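Local coordinates for lipid transferase CIDEC (Mus musculus, PDB 4MAC), which promotes fusion and enlargement of lipid droplets in white adipose tissue by transferring triacylglycerol between them, favouring lipid storage, at residues C14-A19 with D41-K46. Sequence-based numbering, arbitrary orientation.
Sequences CRVSTA and DILKLK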
loop_
_atom_site.group_PDB
_atom_site.type_symbol
_atom_site.label_atom_id
_atom_site.label_comp_id
_atom_site.label_asym_id
_atom_site.label_seq_id
_atom_site.Cartn_x
_atom_site.Cartn_y
_atom_site.Cartn_z
ATOM N N CYS A 14 -1.593 -6.203 3.283
ATOM C CA CYS A 14 -0.793 -6.724 2.163
ATOM C C CYS A 14 -0.509 -5.552 1.263
ATOM O O CYS A 14 -1.424 -4.746 1.031
ATOM C CB CYS A 14 -1.578 -7.778 1.375
ATOM S SG CYS A 14 -2.225 -9.091 2.429
ATOM N N ARG A 15 0.733 -5.468 0.770
ATOM C CA ARG A 15 1.112 -4.451 -0.182
ATOM C C ARG A 15 1.085 -5.182 -1.491
ATOM O O ARG A 15 1.717 -6.202 -1.619
ATOM C CB ARG A 15 2.527 -3.953 0.122
ATOM C CG ARG A 15 2.669 -3.468 1.580
ATOM C CD ARG A 15 3.957 -2.734 1.811
ATOM N NE ARG A 15 4.047 -2.337 3.231
ATOM C CZ ARG A 15 5.085 -1.706 3.771
ATOM N NH1 ARG A 15 6.141 -1.342 3.005
ATOM N NH2 ARG A 15 5.042 -1.417 5.075
ATOM N N VAL A 16 0.358 -4.659 -2.473
ATOM C CA VAL A 16 0.175 -5.437 -3.713
ATOM C C VAL A 16 0.388 -4.578 -4.961
ATOM O O VAL A 16 -0.261 -3.529 -5.142
ATOM C CB VAL A 16 -1.254 -6.097 -3.774
ATOM C CG1 VAL A 16 -1.344 -7.066 -4.927
ATOM C CG2 VAL A 16 -1.672 -6.801 -2.434
ATOM N N SER A 17 1.280 -5.064 -5.824
ATOM C CA SER A 17 1.643 -4.400 -7.076
ATOM C C SER A 17 0.979 -5.041 -8.314
ATOM O O SER A 17 0.786 -6.254 -8.386
ATOM C CB SER A 17 3.178 -4.445 -7.269
ATOM O OG SER A 17 3.563 -3.641 -8.414
ATOM N N THR A 18 0.695 -4.224 -9.329
ATOM C CA THR A 18 0.308 -4.786 -10.610
ATOM C C THR A 18 1.573 -5.269 -11.321
ATOM O O THR A 18 2.660 -4.957 -10.878
ATOM C CB THR A 18 -0.418 -3.718 -11.419
ATOM O OG1 THR A 18 0.470 -2.615 -11.603
ATOM C CG2 THR A 18 -1.653 -3.229 -10.586
ATOM N N ALA A 19 1.443 -6.035 -12.409
ATOM C CA ALA A 19 2.629 -6.648 -13.007
ATOM C C ALA A 19 3.566 -5.595 -13.608
ATOM O O ALA A 19 4.792 -5.762 -13.594
ATOM C CB ALA A 19 2.226 -7.703 -14.068
ATOM N N ASP A 41 -10.857 -5.664 -8.315
ATOM C CA ASP A 41 -11.567 -4.370 -8.193
ATOM C C ASP A 41 -10.607 -3.297 -7.684
ATOM O O ASP A 41 -10.636 -2.130 -8.126
ATOM C CB ASP A 41 -12.783 -4.441 -7.252
ATOM C CG ASP A 41 -14.032 -5.040 -7.914
ATOM O OD1 ASP A 41 -14.062 -5.195 -9.174
ATOM O OD2 ASP A 41 -14.984 -5.399 -7.153
ATOM N N ILE A 42 -9.745 -3.697 -6.752
ATOM C CA ILE A 42 -8.863 -2.724 -6.068
ATOM C C ILE A 42 -7.783 -2.153 -6.980
ATOM O O ILE A 42 -7.546 -0.953 -7.007
ATOM C CB ILE A 42 -8.304 -3.288 -4.762
ATOM C CG1 ILE A 42 -9.480 -3.523 -3.782
ATOM C CG2 ILE A 42 -7.226 -2.309 -4.153
ATOM C CD1 ILE A 42 -9.116 -4.124 -2.408
ATOM N N LEU A 43 -7.178 -3.006 -7.781
ATOM C CA LEU A 43 -6.065 -2.619 -8.632
ATOM C C LEU A 43 -6.590 -2.258 -10.066
ATOM O O LEU A 43 -5.835 -1.791 -10.923
ATOM C CB LEU A 43 -5.058 -3.791 -8.657
ATOM C CG LEU A 43 -4.225 -4.097 -7.384
ATOM C CD1 LEU A 43 -3.245 -5.226 -7.649
ATOM C CD2 LEU A 43 -3.404 -2.850 -6.992
ATOM N N LYS A 44 -7.887 -2.442 -10.302
ATOM C CA LYS A 44 -8.515 -2.125 -11.603
ATOM C C LYS A 44 -7.954 -3.057 -12.685
ATOM O O LYS A 44 -7.547 -2.619 -13.756
ATOM C CB LYS A 44 -8.269 -0.664 -11.976
ATOM C CG LYS A 44 -8.733 0.360 -10.898
ATOM C CD LYS A 44 -8.769 1.785 -11.508
ATOM C CE LYS A 44 -9.632 2.767 -10.651
ATOM N NZ LYS A 44 -11.128 2.758 -10.886
ATOM N N LEU A 45 -7.878 -4.343 -12.363
ATOM C CA LEU A 45 -7.247 -5.317 -13.253
ATOM C C LEU A 45 -8.218 -5.599 -14.373
ATOM O O LEU A 45 -9.410 -5.626 -14.129
ATOM C CB LEU A 45 -6.992 -6.616 -12.487
ATOM C CG LEU A 45 -6.033 -6.541 -11.293
ATOM C CD1 LEU A 45 -5.877 -7.898 -10.669
ATOM C CD2 LEU A 45 -4.679 -6.003 -11.728
ATOM N N LYS A 46 -7.739 -5.814 -15.591
ATOM C CA LYS A 46 -8.649 -6.083 -16.720
ATOM C C LYS A 46 -9.415 -7.420 -16.614
ATOM O O LYS A 46 -10.453 -7.570 -17.226
ATOM C CB LYS A 46 -7.917 -5.949 -18.077
ATOM C CG LYS A 46 -6.828 -6.957 -18.310
ATOM C CD LYS A 46 -6.278 -6.947 -19.774
ATOM C CE LYS A 46 -5.270 -8.104 -19.980
ATOM N NZ LYS A 46 -4.223 -7.888 -21.022
#
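In the ubiquitin-like roll of the CIDE-N domain, the C-terminal end of helix 32-43 packs onto the last part of strand 12-17 through Leu43, which drops its isobutyl group between Val16 and Thr18. Leu43 CD1 meets both neighbours, lying 3.8 Å from Val16 CG1 and 3.9 Å from Thr18 CG2. The two encounters differ in direction: the Val16 and Leu43 side chains cross nearly at right angles, whereas those of Thr18 and Leu43 run past each other in opposite senses. The other branch of Leu43, CD2, rests against the strand backbone, 3.7 Å from Val16 O, and also approaches Thr18 CG2 at 4.0 Å. Val16 holds CG1 anti to its backbone N (chi1 -171°), which brings this methyl to Leu43, and its side chain also packs on Leu35 and Val39 of the helix and on Val78 of strand 75-80.

Thr18 divides its two branches between apolar and polar surroundings. With chi1 at 60°, CG2 stands opposite the carbonyl carbon and faces the leucine, while OG1 hydrogen-bonds to Asp20 OD1 and more weakly to Val23 O. On the strand, Ser17 points away from the helix, and its OG donates a 2.9 Å bond that meets a lone pair of Thr18 O within the plane of that carbonyl. Once the chain has left the helix at Lys44, which has a positive phi, Leu45 adds a looser touch, its CD2 4.3 Å from Thr18 CG2; it packs also on Val39 and Val78.

No hydrogen bond or salt bridge spans the two segments. Helix end and strand are therefore joined by aliphatic packing in the buried core, while the hydroxyls of Ser17 and Thr18 are bonded within 18-23, between strands 12-17 and 24-29.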